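Local structure of polyketide synthase III (Ectocarpus siliculosus, 4B0N) at residues Phe110-Arg124 with Glu222-Ile234. The protein is a type III polyketide synthase, probably an acyltransferase, linked to the biosynthesis of phlorotannin monomers in a brown alga. Sequence-based numbering, arbitrary orientation.
Sequences FYPADGSYQVPVDVR and ELSSVHTTFDDNI. With ACD (arachidonic acid), chain D.
Phe110 meets Val226 through its ring: CE2 lies 3.7 Å from Val226 CG1, and the two side chains cross at about a right angle. Tyr111 inserts its ring between Phe110 on one face and Tyr117 on the other. Its hydroxyl donates to the backbone O of Ser225 and weakly accepts from Thr228 N. Tyr117 offers a ring face to Phe230. The pair is T-shaped, with centroids 5.2 Å apart and planes at 71°; Phe230 CD2 points at the face. Arg124 runs extended from CG to NE, which carries its guanidinium from the start of helix 121-146 to the loop after strand 215-223, within this chalcone synthase-family fold. Arg124 NH1 donates to Thr228 O (2.8 Å) and to Val226 O (3.0 Å), in both cases from above the carbonyl plane. Arg124 NE binds Val119 O at 2.8 Å; with the NH1 bonds, this limits the rotation of the group. A leucine here would probably leave these three carbonyls without their donors and the loop at 226-228 less firmly held. Thr228 and Phe230 also touch the arachidonic acid, through CG2 and CZ. The cationic group thus grips backbone carbonyls, consistent with holding in place the backbone that lines the arachidonic acid pocket.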
loop_
_atom_site.group_PDB
_atom_site.type_symbol
_atom_site.label_atom_id
_atom_site.label_comp_id
_atom_site.label_asym_id
_atom_site.label_seq_id
_atom_site.Cartn_x
_atom_site.Cartn_y
_atom_site.Cartn_z
ATOM N N PHE A 110 -23.765 14.984 -3.816
ATOM C CA PHE A 110 -22.967 14.093 -4.654
ATOM C C PHE A 110 -23.803 13.064 -5.415
ATOM O O PHE A 110 -23.665 12.931 -6.633
ATOM C CB PHE A 110 -21.893 13.402 -3.802
ATOM C CG PHE A 110 -20.991 12.472 -4.570
ATOM C CD1 PHE A 110 -20.262 12.924 -5.669
ATOM C CD2 PHE A 110 -20.848 11.146 -4.172
ATOM C CE1 PHE A 110 -19.429 12.065 -6.368
ATOM C CE2 PHE A 110 -20.014 10.284 -4.863
ATOM C CZ PHE A 110 -19.301 10.745 -5.961
ATOM N N TYR A 111 -24.665 12.351 -4.695
ATOM C CA TYR A 111 -25.454 11.261 -5.270
ATOM C C TYR A 111 -26.617 11.779 -6.112
ATOM O O TYR A 111 -27.182 12.828 -5.795
ATOM C CB TYR A 111 -25.936 10.312 -4.169
ATOM C CG TYR A 111 -24.792 9.706 -3.387
ATOM C CD1 TYR A 111 -23.951 8.755 -3.971
ATOM C CD2 TYR A 111 -24.534 10.096 -2.071
ATOM C CE1 TYR A 111 -22.891 8.204 -3.268
ATOM C CE2 TYR A 111 -23.477 9.546 -1.359
ATOM C CZ TYR A 111 -22.659 8.603 -1.964
ATOM O OH TYR A 111 -21.610 8.052 -1.273
ATOM N N PRO A 112 -26.972 11.051 -7.193
ATOM C CA PRO A 112 -28.005 11.511 -8.129
ATOM C C PRO A 112 -29.369 11.703 -7.471
ATOM O O PRO A 112 -29.739 10.941 -6.570
ATOM C CB PRO A 112 -28.069 10.383 -9.170
ATOM C CG PRO A 112 -27.494 9.193 -8.486
ATOM C CD PRO A 112 -26.424 9.744 -7.596
ATOM N N ALA A 113 -30.101 12.719 -7.932
ATOM C CA ALA A 113 -31.448 13.027 -7.440
ATOM C C ALA A 113 -32.411 11.869 -7.696
ATOM O O ALA A 113 -33.527 11.841 -7.177
ATOM C CB ALA A 113 -31.961 14.306 -8.080
ATOM N N ASP A 114 -31.946 10.922 -8.503
ATOM C CA ASP A 114 -32.635 9.672 -8.785
ATOM C C ASP A 114 -33.000 8.913 -7.505
ATOM O O ASP A 114 -34.074 8.316 -7.416
ATOM C CB ASP A 114 -31.727 8.802 -9.663
ATOM C CG ASP A 114 -32.488 7.747 -10.440
ATOM O OD1 ASP A 114 -33.738 7.769 -10.455
ATOM O OD2 ASP A 114 -31.821 6.889 -11.051
ATOM N N GLY A 115 -32.106 8.956 -6.519
ATOM C CA GLY A 115 -32.259 8.181 -5.289
ATOM C C GLY A 115 -31.837 6.745 -5.524
ATOM O O GLY A 115 -32.265 5.831 -4.814
ATOM N N SER A 116 -30.983 6.561 -6.529
ATOM C CA SER A 116 -30.558 5.243 -6.989
ATOM C C SER A 116 -29.153 4.899 -6.513
ATOM O O SER A 116 -28.770 3.726 -6.489
ATOM C CB SER A 116 -30.599 5.195 -8.515
ATOM O OG SER A 116 -29.730 6.170 -9.078
ATOM N N TYR A 117 -28.392 5.936 -6.160
ATOM C CA TYR A 117 -27.000 5.806 -5.711
ATOM C C TYR A 117 -26.119 5.081 -6.741
ATOM O O TYR A 117 -25.429 4.106 -6.429
ATOM C CB TYR A 117 -26.934 5.166 -4.310
ATOM C CG TYR A 117 -27.617 6.005 -3.249
ATOM C CD1 TYR A 117 -28.989 5.885 -3.008
ATOM C CD2 TYR A 117 -26.897 6.937 -2.501
ATOM C CE1 TYR A 117 -29.620 6.662 -2.046
ATOM C CE2 TYR A 117 -27.520 7.720 -1.537
ATOM C CZ TYR A 117 -28.878 7.578 -1.313
ATOM O OH TYR A 117 -29.493 8.355 -0.356
ATOM N N GLN A 118 -26.168 5.580 -7.975
ATOM C CA GLN A 118 -25.386 5.045 -9.085
ATOM C C GLN A 118 -24.318 6.061 -9.466
ATOM O O GLN A 118 -24.594 7.035 -10.174
ATOM C CB GLN A 118 -26.280 4.751 -10.297
ATOM C CG GLN A 118 -27.463 3.833 -10.025
ATOM C CD GLN A 118 -27.102 2.363 -10.085
ATOM O OE1 GLN A 118 -26.725 1.844 -11.139
ATOM N NE2 GLN A 118 -27.231 1.677 -8.954
ATOM N N VAL A 119 -23.104 5.844 -8.965
ATOM C CA VAL A 119 -21.959 6.693 -9.288
ATOM C C VAL A 119 -20.767 5.812 -9.671
ATOM O O VAL A 119 -20.427 4.878 -8.939
ATOM C CB VAL A 119 -21.567 7.622 -8.118
ATOM C CG1 VAL A 119 -20.462 8.575 -8.542
ATOM C CG2 VAL A 119 -22.768 8.412 -7.619
ATOM N N PRO A 120 -20.140 6.093 -10.830
ATOM C CA PRO A 120 -18.958 5.348 -11.263
ATOM C C PRO A 120 -17.793 5.495 -10.281
ATOM O O PRO A 120 -17.654 6.554 -9.657
ATOM C CB PRO A 120 -18.612 6.002 -12.604
ATOM C CG PRO A 120 -19.905 6.552 -13.093
ATOM C CD PRO A 120 -20.592 7.045 -11.860
ATOM N N VAL A 121 -16.978 4.442 -10.152
ATOM C CA VAL A 121 -15.842 4.425 -9.216
ATOM C C VAL A 121 -14.906 5.612 -9.356
ATOM O O VAL A 121 -14.462 6.167 -8.352
ATOM C CB VAL A 121 -14.977 3.141 -9.299
ATOM C CG1 VAL A 121 -15.128 2.300 -8.041
ATOM C CG2 VAL A 121 -15.253 2.344 -10.566
ATOM N N ASP A 122 -14.597 5.991 -10.592
ATOM C CA ASP A 122 -13.666 7.092 -10.830
ATOM C C ASP A 122 -14.188 8.418 -10.279
ATOM O O ASP A 122 -13.423 9.181 -9.686
ATOM C CB ASP A 122 -13.271 7.204 -12.310
ATOM C CG ASP A 122 -14.463 7.244 -13.244
ATOM O OD1 ASP A 122 -15.339 6.354 -13.153
ATOM O OD2 ASP A 122 -14.508 8.163 -14.088
ATOM N N VAL A 123 -15.487 8.669 -10.449
ATOM C CA VAL A 123 -16.134 9.869 -9.901
ATOM C C VAL A 123 -16.165 9.814 -8.368
ATOM O O VAL A 123 -15.947 10.829 -7.699
ATOM C CB VAL A 123 -17.562 10.065 -10.465
ATOM C CG1 VAL A 123 -18.147 11.402 -10.026
ATOM C CG2 VAL A 123 -17.559 9.969 -11.984
ATOM N N ARG A 124 -16.425 8.624 -7.824
ATOM C CA ARG A 124 -16.384 8.392 -6.377
ATOM C C ARG A 124 -14.991 8.647 -5.796
ATOM O O ARG A 124 -14.859 9.243 -4.725
ATOM C CB ARG A 124 -16.855 6.973 -6.032
ATOM C CG ARG A 124 -18.354 6.766 -6.180
ATOM C CD ARG A 124 -18.781 5.358 -5.794
ATOM N NE ARG A 124 -20.164 5.087 -6.187
ATOM C CZ ARG A 124 -21.222 5.168 -5.380
ATOM N NH1 ARG A 124 -21.089 5.503 -4.104
ATOM N NH2 ARG A 124 -22.429 4.902 -5.857
ATOM N N GLU A 222 -9.948 7.790 5.883
ATOM C CA GLU A 222 -11.012 6.942 5.384
ATOM C C GLU A 222 -12.283 7.731 5.127
ATOM O O GLU A 222 -12.698 8.545 5.953
ATOM C CB GLU A 222 -11.279 5.813 6.371
ATOM C CG GLU A 222 -11.375 4.458 5.707
ATOM C CD GLU A 222 -10.020 3.880 5.330
ATOM O OE1 GLU A 222 -9.179 3.677 6.230
ATOM O OE2 GLU A 222 -9.806 3.618 4.128
ATOM N N LEU A 223 -12.883 7.488 3.965
ATOM C CA LEU A 223 -14.148 8.109 3.581
ATOM C C LEU A 223 -15.077 7.069 2.967
ATOM O O LEU A 223 -15.144 6.934 1.743
ATOM C CB LEU A 223 -13.918 9.250 2.582
ATOM C CG LEU A 223 -13.506 10.644 3.055
ATOM C CD1 LEU A 223 -12.032 10.714 3.418
ATOM C CD2 LEU A 223 -13.812 11.632 1.946
ATOM N N SER A 224 -15.785 6.333 3.819
ATOM C CA SER A 224 -16.769 5.356 3.349
ATOM C C SER A 224 -18.087 6.001 2.887
ATOM O O SER A 224 -18.955 5.317 2.340
ATOM C CB SER A 224 -17.011 4.258 4.398
ATOM O OG SER A 224 -17.215 4.789 5.693
ATOM N N SER A 225 -18.224 7.313 3.085
ATOM C CA SER A 225 -19.428 8.042 2.663
ATOM C C SER A 225 -19.441 8.362 1.169
ATOM O O SER A 225 -20.381 8.980 0.664
ATOM C CB SER A 225 -19.606 9.334 3.469
ATOM O OG SER A 225 -18.700 10.341 3.045
ATOM N N VAL A 226 -18.394 7.950 0.466
ATOM C CA VAL A 226 -18.314 8.180 -0.969
ATOM C C VAL A 226 -18.606 6.886 -1.728
ATOM O O VAL A 226 -18.698 6.888 -2.954
ATOM C CB VAL A 226 -16.945 8.753 -1.395
ATOM C CG1 VAL A 226 -17.136 9.724 -2.546
ATOM C CG2 VAL A 226 -16.267 9.471 -0.237
ATOM N N HIS A 227 -18.768 5.790 -0.986
ATOM C CA HIS A 227 -18.993 4.467 -1.572
ATOM C C HIS A 227 -20.361 3.897 -1.298
ATOM O O HIS A 227 -20.583 2.696 -1.473
ATOM C CB HIS A 227 -17.917 3.492 -1.101
ATOM C CG HIS A 227 -16.522 3.889 -1.507
ATOM N ND1 HIS A 227 -16.079 3.775 -2.771
ATOM C CD2 HIS A 227 -15.466 4.410 -0.763
ATOM C CE1 HIS A 227 -14.807 4.207 -2.839
ATOM N NE2 HIS A 227 -14.432 4.593 -1.608
ATOM N N THR A 228 -21.294 4.750 -0.882
ATOM C CA THR A 228 -22.640 4.303 -0.531
ATOM C C THR A 228 -23.436 3.914 -1.779
ATOM O O THR A 228 -23.384 4.608 -2.799
ATOM C CB THR A 228 -23.408 5.360 0.297
ATOM O OG1 THR A 228 -24.093 6.267 -0.573
ATOM C CG2 THR A 228 -22.456 6.134 1.196
ATOM N N THR A 229 -24.155 2.795 -1.690
ATOM C CA THR A 229 -24.899 2.245 -2.826
ATOM C C THR A 229 -26.358 1.954 -2.487
ATOM O O THR A 229 -27.213 1.911 -3.379
ATOM C CB THR A 229 -24.265 0.939 -3.343
ATOM O OG1 THR A 229 -24.235 -0.026 -2.287
ATOM C CG2 THR A 229 -22.852 1.175 -3.849
ATOM N N PHE A 230 -26.631 1.758 -1.198
ATOM C CA PHE A 230 -27.953 1.354 -0.709
ATOM C C PHE A 230 -28.572 0.237 -1.554
ATOM O O PHE A 230 -29.619 0.417 -2.188
ATOM C CB PHE A 230 -28.902 2.555 -0.591
ATOM C CG PHE A 230 -28.832 3.262 0.733
ATOM C CD1 PHE A 230 -29.005 2.562 1.926
ATOM C CD2 PHE A 230 -28.622 4.638 0.791
ATOM C CE1 PHE A 230 -28.950 3.216 3.150
ATOM C CE2 PHE A 230 -28.567 5.298 2.010
ATOM C CZ PHE A 230 -28.731 4.585 3.190
ATOM N N ASP A 231 -27.901 -0.910 -1.567
ATOM C CA ASP A 231 -28.381 -2.072 -2.302
ATOM C C ASP A 231 -29.385 -2.887 -1.489
ATOM O O ASP A 231 -29.288 -2.964 -0.261
ATOM C CB ASP A 231 -27.211 -2.944 -2.770
ATOM C CG ASP A 231 -26.645 -2.493 -4.111
ATOM O OD1 ASP A 231 -26.580 -1.270 -4.360
ATOM O OD2 ASP A 231 -26.266 -3.367 -4.918
ATOM N N ASP A 232 -30.340 -3.489 -2.197
ATOM C CA ASP A 232 -31.420 -4.268 -1.596
ATOM C C ASP A 232 -30.872 -5.555 -0.981
ATOM O O ASP A 232 -31.221 -6.666 -1.389
ATOM C CB ASP A 232 -32.496 -4.572 -2.644
ATOM C CG ASP A 232 -33.875 -4.766 -2.037
ATOM O OD1 ASP A 232 -34.026 -4.617 -0.804
ATOM O OD2 ASP A 232 -34.815 -5.063 -2.804
ATOM N N ASN A 233 -30.016 -5.373 0.019
ATOM C CA ASN A 233 -29.239 -6.445 0.613
ATOM C C ASN A 233 -29.156 -6.238 2.119
ATOM O O ASN A 233 -28.932 -5.118 2.582
ATOM C CB ASN A 233 -27.835 -6.446 -0.001
ATOM C CG ASN A 233 -27.078 -7.727 0.266
ATOM O OD1 ASN A 233 -26.762 -8.054 1.410
ATOM N ND2 ASN A 233 -26.766 -8.456 -0.798
ATOM N N ILE A 234 -29.338 -7.317 2.876
ATOM C CA ILE A 234 -29.283 -7.258 4.339
ATOM C C ILE A 234 -27.878 -6.886 4.811
ATOM O O ILE A 234 -27.719 -6.062 5.712
ATOM C CB ILE A 234 -29.746 -8.581 5.004
ATOM C CG1 ILE A 234 -31.216 -8.881 4.676
ATOM C CG2 ILE A 234 -29.579 -8.517 6.516
ATOM C CD1 ILE A 234 -31.441 -9.651 3.389
HETATM C C1 ACD D . -14.222 -4.225 7.672
HETATM C C2 ACD D . -13.269 -3.908 6.541
HETATM C C3 ACD D . -13.585 -2.529 5.970
HETATM C C4 ACD D . -13.341 -2.486 4.467
HETATM C C5 ACD D . -14.043 -1.295 3.861
HETATM C C6 ACD D . -13.987 -1.071 2.551
HETATM C C7 ACD D . -14.687 0.135 1.973
HETATM C C8 ACD D . -16.144 -0.145 1.697
HETATM C C9 ACD D . -17.011 0.867 1.707
HETATM C C10 ACD D . -18.475 0.625 1.427
HETATM C C11 ACD D . -19.304 0.999 2.629
HETATM C C12 ACD D . -20.371 1.782 2.489
HETATM C C13 ACD D . -21.194 2.143 3.702
HETATM C C14 ACD D . -21.446 3.631 3.756
HETATM C C15 ACD D . -21.998 4.162 4.845
HETATM C C16 ACD D . -22.265 5.645 4.930
HETATM C C17 ACD D . -23.680 5.925 4.437
HETATM C C18 ACD D . -24.633 6.287 5.571
HETATM C C19 ACD D . -25.989 5.634 5.339
HETATM C C20 ACD D . -27.029 6.175 6.293
HETATM O O1 ACD D . -13.760 -4.677 8.745
#